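Local coordinates for protein transcriptional regulator, LacI family (Lactobacillus brevis, PDB 3JY6) that probably acts as a DNA-binding transcriptional regulator whose periplasmic-binding-protein-like core would be expected to sense a small-molecule effector, at residues Thr54-Ile59 against Gln79-Gln84; Gly66-Ser71 against Ala241-Ile246; Ala113-Phe118 against Leu147-Asp152; Arg137-Arg142 against Val158-Tyr163. All coordinates share one frame; numbering follows the deposited sequence.

Interaction 1: residues Thr54-Ile59 against Gln79-Gln84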
# COMPACT_ATOMS: atom_id res chain seq x y z
N THR A 54 11.39 18.31 7.78
CA THR A 54 12.15 17.73 8.88
C THR A 54 12.80 16.44 8.42
O THR A 54 13.88 16.09 8.88
CB THR A 54 11.30 17.50 10.15
OG1 THR A 54 11.08 16.10 10.35
CG2 THR A 54 9.98 18.26 10.05
N LEU A 55 12.18 15.73 7.47
CA LEU A 55 12.79 14.50 6.98
C LEU A 55 14.06 14.87 6.21
O LEU A 55 15.11 14.24 6.37
CB LEU A 55 11.82 13.74 6.06
CG LEU A 55 10.58 13.13 6.73
CD1 LEU A 55 9.75 12.36 5.69
CD2 LEU A 55 11.00 12.19 7.85
N LEU A 56 13.97 15.91 5.39
CA LEU A 56 15.12 16.36 4.62
C LEU A 56 16.25 16.83 5.56
O LEU A 56 17.43 16.57 5.31
CB LEU A 56 14.72 17.51 3.68
CG LEU A 56 13.96 17.17 2.38
CD1 LEU A 56 13.40 18.48 1.79
CD2 LEU A 56 14.88 16.45 1.40
N ARG A 57 15.90 17.53 6.63
CA ARG A 57 16.91 18.02 7.56
C ARG A 57 17.60 16.85 8.23
O ARG A 57 18.77 16.93 8.58
CB ARG A 57 16.28 18.92 8.63
CG ARG A 57 15.82 20.30 8.14
CD ARG A 57 15.29 21.13 9.31
NE ARG A 57 13.97 21.70 9.06
CZ ARG A 57 13.75 22.83 8.39
NH1 ARG A 57 14.77 23.53 7.90
NH2 ARG A 57 12.52 23.27 8.22
N ALA A 58 16.86 15.75 8.39
CA ALA A 58 17.41 14.55 9.00
C ALA A 58 18.29 13.85 7.98
O ALA A 58 19.38 13.35 8.30
CB ALA A 58 16.28 13.61 9.44
N ILE A 59 17.82 13.80 6.74
CA ILE A 59 18.56 13.15 5.67
C ILE A 59 19.92 13.80 5.42
O ILE A 59 20.89 13.11 5.08
CB ILE A 59 17.71 13.14 4.39
CG1 ILE A 59 16.57 12.13 4.58
CG2 ILE A 59 18.58 12.84 3.17
CD1 ILE A 59 15.43 12.28 3.62
N GLN A 79 17.52 22.98 -1.73
CA GLN A 79 18.82 23.65 -1.79
C GLN A 79 19.12 24.22 -0.41
O GLN A 79 20.19 23.98 0.15
CB GLN A 79 18.79 24.78 -2.82
CG GLN A 79 20.05 25.64 -2.85
CD GLN A 79 21.26 24.89 -3.33
OE1 GLN A 79 21.19 24.09 -4.28
NE2 GLN A 79 22.40 25.14 -2.70
N GLU A 80 18.17 24.96 0.15
CA GLU A 80 18.33 25.59 1.45
C GLU A 80 18.60 24.62 2.59
O GLU A 80 19.24 24.98 3.58
CB GLU A 80 17.11 26.47 1.76
CG GLU A 80 17.38 27.97 1.63
CD GLU A 80 16.17 28.80 1.19
OE1 GLU A 80 15.04 28.54 1.66
OE2 GLU A 80 16.35 29.74 0.37
N ILE A 81 18.13 23.38 2.45
CA ILE A 81 18.34 22.36 3.49
C ILE A 81 19.54 21.44 3.26
O ILE A 81 20.35 21.25 4.17
CB ILE A 81 17.07 21.49 3.67
CG1 ILE A 81 15.93 22.33 4.21
CG2 ILE A 81 17.37 20.32 4.61
CD1 ILE A 81 14.59 21.60 4.31
N LEU A 82 19.66 20.86 2.07
CA LEU A 82 20.76 19.94 1.79
C LEU A 82 22.00 20.56 1.14
O LEU A 82 23.09 19.98 1.17
CB LEU A 82 20.23 18.79 0.93
CG LEU A 82 18.99 18.09 1.50
CD1 LEU A 82 18.55 16.95 0.59
CD2 LEU A 82 19.31 17.54 2.88
N HIS A 83 21.83 21.73 0.53
CA HIS A 83 22.94 22.44 -0.11
C HIS A 83 23.72 21.62 -1.12
O HIS A 83 24.94 21.75 -1.23
CB HIS A 83 23.89 22.97 0.96
CG HIS A 83 23.21 23.77 2.02
ND1 HIS A 83 22.67 25.01 1.77
CD2 HIS A 83 22.96 23.49 3.32
CE1 HIS A 83 22.11 25.47 2.88
NE2 HIS A 83 22.27 24.57 3.83
N GLN A 84 23.01 20.78 -1.86
CA GLN A 84 23.62 19.96 -2.89
C GLN A 84 24.74 19.07 -2.37
O GLN A 84 25.69 18.76 -3.08
CB GLN A 84 24.14 20.84 -4.03
CG GLN A 84 23.03 21.42 -4.90
CD GLN A 84 23.55 22.14 -6.12
OE1 GLN A 84 24.43 21.63 -6.80
NE2 GLN A 84 23.00 23.33 -6.41

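Interaction 2: residues Gly66-Ser71 against Ala241-Ile246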
# COMPACT_ATOMS: atom_id res chain seq x y z
N GLY A 66 22.35 9.92 -1.28
CA GLY A 66 21.52 10.35 -2.39
C GLY A 66 20.07 10.53 -2.00
O GLY A 66 19.62 10.00 -0.98
N LEU A 67 19.34 11.26 -2.83
CA LEU A 67 17.94 11.52 -2.57
C LEU A 67 17.10 11.31 -3.82
O LEU A 67 17.40 11.86 -4.88
CB LEU A 67 17.75 12.97 -2.08
CG LEU A 67 16.32 13.50 -1.96
CD1 LEU A 67 15.56 12.66 -0.95
CD2 LEU A 67 16.31 14.95 -1.54
N ILE A 68 16.08 10.48 -3.70
CA ILE A 68 15.15 10.27 -4.80
C ILE A 68 13.88 10.91 -4.28
O ILE A 68 13.33 10.50 -3.24
CB ILE A 68 14.96 8.78 -5.12
CG1 ILE A 68 16.31 8.17 -5.54
CG2 ILE A 68 13.94 8.63 -6.23
CD1 ILE A 68 16.24 6.74 -6.00
N LEU A 69 13.43 11.94 -4.98
CA LEU A 69 12.28 12.71 -4.53
C LEU A 69 10.97 12.48 -5.29
O LEU A 69 10.86 12.79 -6.47
CB LEU A 69 12.65 14.19 -4.59
CG LEU A 69 11.80 15.25 -3.91
CD1 LEU A 69 11.86 15.07 -2.39
CD2 LEU A 69 12.34 16.63 -4.30
N GLN A 70 9.98 11.92 -4.60
CA GLN A 70 8.68 11.69 -5.21
C GLN A 70 7.69 12.41 -4.31
O GLN A 70 6.65 11.86 -3.94
CB GLN A 70 8.37 10.18 -5.26
CG GLN A 70 7.18 9.79 -6.16
CD GLN A 70 5.90 9.59 -5.39
OE1 GLN A 70 5.82 8.75 -4.49
NE2 GLN A 70 4.87 10.36 -5.75
N SER A 71 8.03 13.64 -3.94
CA SER A 71 7.19 14.44 -3.07
C SER A 71 6.98 15.90 -3.48
O SER A 71 7.17 16.26 -4.64
CB SER A 71 7.74 14.36 -1.64
OG SER A 71 9.09 13.95 -1.67
N ALA A 241 12.78 2.05 -10.78
CA ALA A 241 14.05 1.45 -11.21
C ALA A 241 14.83 2.39 -12.14
O ALA A 241 16.06 2.43 -12.12
CB ALA A 241 13.79 0.09 -11.92
N SER A 242 14.11 3.16 -12.95
CA SER A 242 14.76 4.08 -13.87
C SER A 242 15.39 5.22 -13.08
O SER A 242 16.48 5.69 -13.41
CB SER A 242 13.75 4.63 -14.87
OG SER A 242 13.14 3.57 -15.57
N SER A 243 14.70 5.66 -12.04
CA SER A 243 15.22 6.75 -11.22
C SER A 243 16.44 6.27 -10.44
O SER A 243 17.34 7.07 -10.15
CB SER A 243 14.16 7.31 -10.27
OG SER A 243 13.91 6.46 -9.17
N ALA A 244 16.46 4.97 -10.11
CA ALA A 244 17.60 4.40 -9.40
C ALA A 244 18.79 4.25 -10.36
O ALA A 244 19.95 4.37 -9.95
CB ALA A 244 17.25 3.05 -8.79
N GLU A 245 18.51 3.98 -11.62
CA GLU A 245 19.58 3.85 -12.62
C GLU A 245 20.28 5.20 -12.79
O GLU A 245 21.50 5.28 -12.92
CB GLU A 245 19.02 3.38 -13.97
CG GLU A 245 18.61 1.90 -14.00
CD GLU A 245 19.80 0.96 -14.09
OE1 GLU A 245 20.95 1.44 -14.00
OE2 GLU A 245 19.58 -0.27 -14.26
N ILE A 246 19.49 6.27 -12.77
CA ILE A 246 20.05 7.61 -12.92
C ILE A 246 20.89 7.93 -11.68
O ILE A 246 22.00 8.46 -11.79
CB ILE A 246 18.90 8.65 -13.07
CG1 ILE A 246 18.16 8.43 -14.40
CG2 ILE A 246 19.47 10.05 -13.00
CD1 ILE A 246 16.95 9.32 -14.59

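Interaction 3: residues Ala113-Phe118 against Leu147-Asp152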
# COMPACT_ATOMS: atom_id res chain seq x y z
N ALA A 113 -4.83 10.14 -25.06
CA ALA A 113 -4.99 8.90 -25.81
C ALA A 113 -6.07 8.02 -25.20
O ALA A 113 -6.84 7.39 -25.92
CB ALA A 113 -3.66 8.14 -25.86
N ALA A 114 -6.12 7.97 -23.87
CA ALA A 114 -7.13 7.18 -23.18
C ALA A 114 -8.53 7.72 -23.49
O ALA A 114 -9.47 6.95 -23.76
CB ALA A 114 -6.87 7.20 -21.68
N THR A 115 -8.68 9.04 -23.46
CA THR A 115 -9.96 9.67 -23.75
C THR A 115 -10.35 9.36 -25.19
O THR A 115 -11.50 9.01 -25.48
CB THR A 115 -9.90 11.20 -23.56
OG1 THR A 115 -9.59 11.50 -22.20
CG2 THR A 115 -11.22 11.84 -23.92
N THR A 116 -9.39 9.49 -26.10
CA THR A 116 -9.62 9.23 -27.51
C THR A 116 -10.10 7.80 -27.71
O THR A 116 -11.05 7.56 -28.46
CB THR A 116 -8.34 9.50 -28.33
OG1 THR A 116 -8.10 10.91 -28.35
CG2 THR A 116 -8.48 8.97 -29.77
N ALA A 117 -9.46 6.86 -27.03
CA ALA A 117 -9.85 5.45 -27.14
C ALA A 117 -11.29 5.26 -26.68
O ALA A 117 -12.03 4.47 -27.26
CB ALA A 117 -8.92 4.59 -26.30
N PHE A 118 -11.67 5.99 -25.63
CA PHE A 118 -13.03 5.89 -25.10
C PHE A 118 -14.07 6.57 -25.99
O PHE A 118 -15.19 6.09 -26.11
CB PHE A 118 -13.09 6.45 -23.67
CG PHE A 118 -12.76 5.43 -22.63
CD1 PHE A 118 -13.68 4.43 -22.31
CD2 PHE A 118 -11.50 5.40 -22.02
CE1 PHE A 118 -13.35 3.41 -21.42
CE2 PHE A 118 -11.16 4.38 -21.12
CZ PHE A 118 -12.08 3.38 -20.82
N LEU A 147 -9.52 17.16 -21.85
CA LEU A 147 -10.20 18.22 -22.60
C LEU A 147 -9.74 18.26 -24.05
O LEU A 147 -10.51 18.60 -24.94
CB LEU A 147 -9.93 19.60 -21.99
CG LEU A 147 -10.13 19.84 -20.49
CD1 LEU A 147 -9.67 21.25 -20.15
CD2 LEU A 147 -11.58 19.62 -20.09
N ALA A 148 -8.47 17.92 -24.28
CA ALA A 148 -7.94 17.94 -25.63
C ALA A 148 -8.48 16.80 -26.49
O ALA A 148 -8.15 16.69 -27.67
CB ALA A 148 -6.43 17.88 -25.58
N ALA A 149 -9.33 15.96 -25.90
CA ALA A 149 -9.89 14.83 -26.64
C ALA A 149 -11.40 14.63 -26.49
O ALA A 149 -11.98 13.81 -27.20
CB ALA A 149 -9.18 13.54 -26.24
N ALA A 150 -12.04 15.37 -25.59
CA ALA A 150 -13.48 15.22 -25.36
C ALA A 150 -14.30 16.51 -25.37
O ALA A 150 -13.82 17.57 -24.97
CB ALA A 150 -13.70 14.48 -24.05
N GLN A 151 -15.55 16.40 -25.80
CA GLN A 151 -16.45 17.56 -25.86
C GLN A 151 -17.05 17.85 -24.50
O GLN A 151 -16.69 18.82 -23.83
CB GLN A 151 -17.57 17.30 -26.88
N ASP A 152 -17.99 16.99 -24.11
CA ASP A 152 -18.69 17.12 -22.84
C ASP A 152 -17.80 16.59 -21.74
O ASP A 152 -17.62 15.38 -21.60
CB ASP A 152 -19.98 16.30 -22.90
CG ASP A 152 -20.89 16.56 -21.72
OD1 ASP A 152 -20.49 17.31 -20.81
OD2 ASP A 152 -22.02 16.01 -21.70

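Interaction 4: residues Arg137-Arg142 against Val158-Tyr163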
# COMPACT_ATOMS: atom_id res chain seq x y z
N ARG A 137 0.66 19.96 -10.85
CA ARG A 137 0.86 20.09 -12.30
C ARG A 137 0.62 18.79 -13.07
O ARG A 137 0.32 18.83 -14.26
CB ARG A 137 2.27 20.59 -12.61
CG ARG A 137 2.58 21.97 -12.03
CD ARG A 137 1.76 23.06 -12.72
NE ARG A 137 2.04 24.38 -12.17
CZ ARG A 137 1.39 24.93 -11.15
NH1 ARG A 137 0.41 24.27 -10.55
NH2 ARG A 137 1.73 26.14 -10.72
N THR A 138 0.78 17.65 -12.40
CA THR A 138 0.56 16.37 -13.07
C THR A 138 -0.93 16.16 -13.24
O THR A 138 -1.39 15.67 -14.27
CB THR A 138 1.14 15.20 -12.27
OG1 THR A 138 0.58 15.22 -10.95
CG2 THR A 138 2.66 15.30 -12.20
N ARG A 139 -1.70 16.53 -12.22
CA ARG A 139 -3.15 16.40 -12.31
C ARG A 139 -3.59 17.31 -13.45
O ARG A 139 -4.29 16.90 -14.38
CB ARG A 139 -3.83 16.85 -11.01
CG ARG A 139 -3.34 16.13 -9.76
CD ARG A 139 -3.91 16.76 -8.50
NE ARG A 139 -3.29 16.22 -7.30
CZ ARG A 139 -3.45 16.71 -6.07
NH1 ARG A 139 -4.22 17.77 -5.85
NH2 ARG A 139 -2.82 16.13 -5.05
N GLN A 140 -3.14 18.56 -13.38
CA GLN A 140 -3.47 19.55 -14.39
C GLN A 140 -3.17 19.08 -15.80
O GLN A 140 -3.91 19.40 -16.73
CB GLN A 140 -2.73 20.85 -14.11
CG GLN A 140 -3.35 21.66 -12.99
CD GLN A 140 -2.56 22.91 -12.68
OE1 GLN A 140 -2.23 23.69 -13.57
NE2 GLN A 140 -2.25 23.10 -11.40
N GLU A 141 -2.09 18.34 -15.96
CA GLU A 141 -1.71 17.84 -17.28
C GLU A 141 -2.64 16.72 -17.75
O GLU A 141 -2.99 16.65 -18.92
CB GLU A 141 -0.27 17.33 -17.26
CG GLU A 141 0.80 18.42 -17.37
CD GLU A 141 0.80 19.11 -18.72
OE1 GLU A 141 0.25 20.23 -18.82
OE2 GLU A 141 1.35 18.54 -19.69
N ARG A 142 -3.04 15.84 -16.84
CA ARG A 142 -3.92 14.74 -17.20
C ARG A 142 -5.30 15.30 -17.54
O ARG A 142 -6.01 14.77 -18.39
CB ARG A 142 -4.00 13.74 -16.04
CG ARG A 142 -2.65 13.10 -15.71
CD ARG A 142 -2.72 12.22 -14.45
NE ARG A 142 -1.40 11.71 -14.09
CZ ARG A 142 -1.13 10.93 -13.05
NH1 ARG A 142 -2.08 10.55 -12.20
NH2 ARG A 142 0.12 10.51 -12.85
N VAL A 158 -12.01 16.91 -5.45
CA VAL A 158 -12.15 16.40 -4.10
C VAL A 158 -10.99 17.01 -3.31
O VAL A 158 -9.87 17.12 -3.82
CB VAL A 158 -12.02 14.86 -4.06
CG1 VAL A 158 -12.18 14.36 -2.64
CG2 VAL A 158 -13.06 14.22 -4.96
N SER A 159 -11.25 17.41 -2.07
CA SER A 159 -10.21 18.00 -1.23
C SER A 159 -9.65 16.90 -0.35
O SER A 159 -10.31 16.44 0.59
CB SER A 159 -10.80 19.11 -0.36
OG SER A 159 -11.40 20.13 -1.15
N GLU A 160 -8.42 16.46 -0.64
CA GLU A 160 -7.81 15.39 0.14
C GLU A 160 -7.76 15.71 1.64
O GLU A 160 -7.75 14.80 2.47
CB GLU A 160 -6.40 15.08 -0.38
CG GLU A 160 -6.39 14.39 -1.74
CD GLU A 160 -5.00 13.92 -2.14
OE1 GLU A 160 -4.33 13.24 -1.32
OE2 GLU A 160 -4.57 14.21 -3.28
N SER A 161 -7.75 17.00 1.97
CA SER A 161 -7.70 17.46 3.36
C SER A 161 -9.03 17.31 4.09
O SER A 161 -9.07 16.86 5.24
CB SER A 161 -7.29 18.93 3.41
OG SER A 161 -8.22 19.74 2.70
N SER A 162 -10.12 17.69 3.43
CA SER A 162 -11.43 17.61 4.06
C SER A 162 -12.53 17.38 3.04
O SER A 162 -12.98 18.31 2.38
CB SER A 162 -11.72 18.90 4.83
OG SER A 162 -11.90 19.98 3.93
N TYR A 163 -12.94 16.12 2.92
CA TYR A 163 -14.01 15.75 2.00
C TYR A 163 -14.87 14.72 2.69
O TYR A 163 -14.40 14.00 3.58
CB TYR A 163 -13.44 15.15 0.71
CG TYR A 163 -12.81 13.78 0.87
CD1 TYR A 163 -11.48 13.63 1.27
CD2 TYR A 163 -13.55 12.62 0.62
CE1 TYR A 163 -10.90 12.37 1.42
CE2 TYR A 163 -12.98 11.34 0.76
CZ TYR A 163 -11.66 11.23 1.16
OH TYR A 163 -11.10 9.98 1.28

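Interaction 1: residues Thr54-Ile59 against Gln79-Gln84
Two neighbouring helices on one face of a parallel sheet, the layered alpha/beta architecture of the periplasmic-binding-protein fold, meet where Leu56 and Arg57 of helix 49-60 face Ile81 and Leu82 at the end of helix 75-82. The closest backbones are those of Arg57 and Ile81, with CA atoms 6.1 Å apart. Ile81 presents both of its branches. Its CG2, placed opposite the backbone N, lies against the chain of the first helix, 3.7 Å from Arg57 N, and touches Leu56 CB at 4.0 Å. Its CD1 passes over one face of the Arg57 guanidinium near the rim, an apolar cover for a cation that lies at the exposed border of the contact; the bend of Arg57 at chi3 (-129°) folds the group back over the isoleucine. Deeper in, Leu56 and Leu82 cross at about a right angle, with Leu56 CD2 3.8 Å from Leu82 CD1, while Leu82 CD2 presses close to Leu56 O, at 3.2 Å. Both leucines continue onto Leu67 of strand 66-70. An alanine in place of Ile81 removes both methyl-bearing branches and would probably leave a gap beside Leu56 CB and the Arg57 guanidinium freer to turn. Since no polar bond joins the segments and the contacts are those of Ile81 and Leu82 methyls on side chains and backbone, the fit depends largely on shape and exclusion of water, with the one charge at the margin.

Interaction 2: residues Gly66-Ser71 against Ala241-Ile246
Ile68 of strand 66-70 reaches a single turn of helix 236-251, and both of its methyls lie against one serine hydroxyl, from the same side. Ile68 CG2 lies 3.7 Å from Ser243 OG, and Ile68 CD1 is 3.9 Å from the same oxygen. CD1 also grazes the helix backbone, 4.3 Å from Ala244 CA. The isoleucine can use both branches because CG1 stands beside the backbone N and CG2 opposite it (chi1 -62°), spreading the methyls toward the helix. That oxygen has its polar needs met within its own helix: Ser243 OG is hydrogen-bonded to Gly240 O. Its chi1 of 75° sets OG between the backbone N and the carbonyl carbon, and with that bond made a hydroxyl can sit against hydrocarbon in a buried place. Further out, backbone hydrogen bonds to Ala11 and Ile13 tie Ile68 to the adjacent strand 9-14. Val91 of strand 88-91 touches both Ile68 and Ser243, and Val89 flanks the serine too. Here helix 236-251 packs on an inner strand of the six-stranded parallel sheet, one flanked by strands 9-14 and 88-91, with helix 20-34 alongside, its Ile32 touching Ala244.

Interaction 3: residues Ala113-Phe118 against Leu147-Asp152
Thr115 points its methyl, not its hydroxyl, at the turn that follows helix 137-147. Thr115 CG2 meets two alanine methyls, lying 3.5 Å from Ala149 CB and 3.6 Å from Ala150 CB. The first torsion accounts for this: with chi1 at -63°, CG2 stands opposite the backbone N and projects outward, whereas OG1 folds back along the helix and hydrogen-bonds to Ala111 O. Thr116 has nearly the same torsion but occupies another side of helix 107-119, and here it is the oxygen that touches, Thr116 OG1 lying 3.5 Å from Ala149 CB. That hydroxyl is likewise hydrogen-bonded within its helix, to Lys112 O, leaving its approach to the alanine a van der Waals one. Ala149 CB is accordingly set between a methyl and an oxygen from consecutive threonines, and so short a side chain lets the backbones come near: Thr116 CA and Ala149 CA are 5.7 Å apart. Arg119 NE makes a weak hydrogen bond to Ala149 O. Ala150 packs on Val126 of strand 125-131 and Thr115 on Phe186 of strand 183-187, which places the contact over the two inner strands of the four-stranded parallel sheet, where helix 107-119 borders the connection to strand 152-158.

Interaction 4: residues Arg137-Arg142 against Val158-Tyr163
Glu160 OE2 is gripped from two quarters: it is hydrogen-bonded to the OG of Ser131, a residue at the end of strand 125-131 that is touched by Arg139 as well as bonded to Glu160, and it forms a salt bridge with Arg139, whose NH2 is 3.1 Å away. The bridge is electrostatic in character. The oxygen lies well out of the guanidinium plane, no N-H is aimed at it, and the planes of guanidinium and carboxylate are turned 40° apart, so the paired, coplanar arrangement of a two-bond arginine-carboxylate bridge is absent. The two side chains come from opposite directions across a wide gap; even the nearest backbone pair, Arg139 CA and Val158 CA, is 12.2 Å apart. Arg139 manages its share by running extended from CG to NE (chi2 172°, chi3 -171°), and Glu160 is likewise stretched beyond CG. Arg139 NH1 is hydrogen-bonded to Glu132 O, which helps to set the guanidinium, while the other carboxylate oxygen, Glu160 OE1, has salt bridges to Lys189 and Arg191; this gathering of positive charge round one carboxylate would be expected to favour its ionised form. With Trp192 of helix 190-196 packed against Glu160, the contact links the first turns of helix 137-147 to the loop between strand 152-158 and helix 165-177, across the end of strand 125-131.

The four contacts fall into two groups, one for each parallel sheet of the bilobed fold. Interactions 1 and 2 share the six-stranded sheet, and they touch: Leu67 CD2 lies 3.6 Å from Leu56 CD2 and 3.7 Å from Leu82 CD1, while the next residue, Ile68, faces helix 236-251, so that strand 66-70 is packed by helices on both faces. Interactions 3 and 4 belong to the four-stranded sheet and use opposite ends of helix 137-147, their nearest atoms about 5 Å apart. Between the groups, interactions 2 and 4 come within about 8 Å at their nearest atoms, whereas the centres of interactions 1 and 3 are about 41 Å apart.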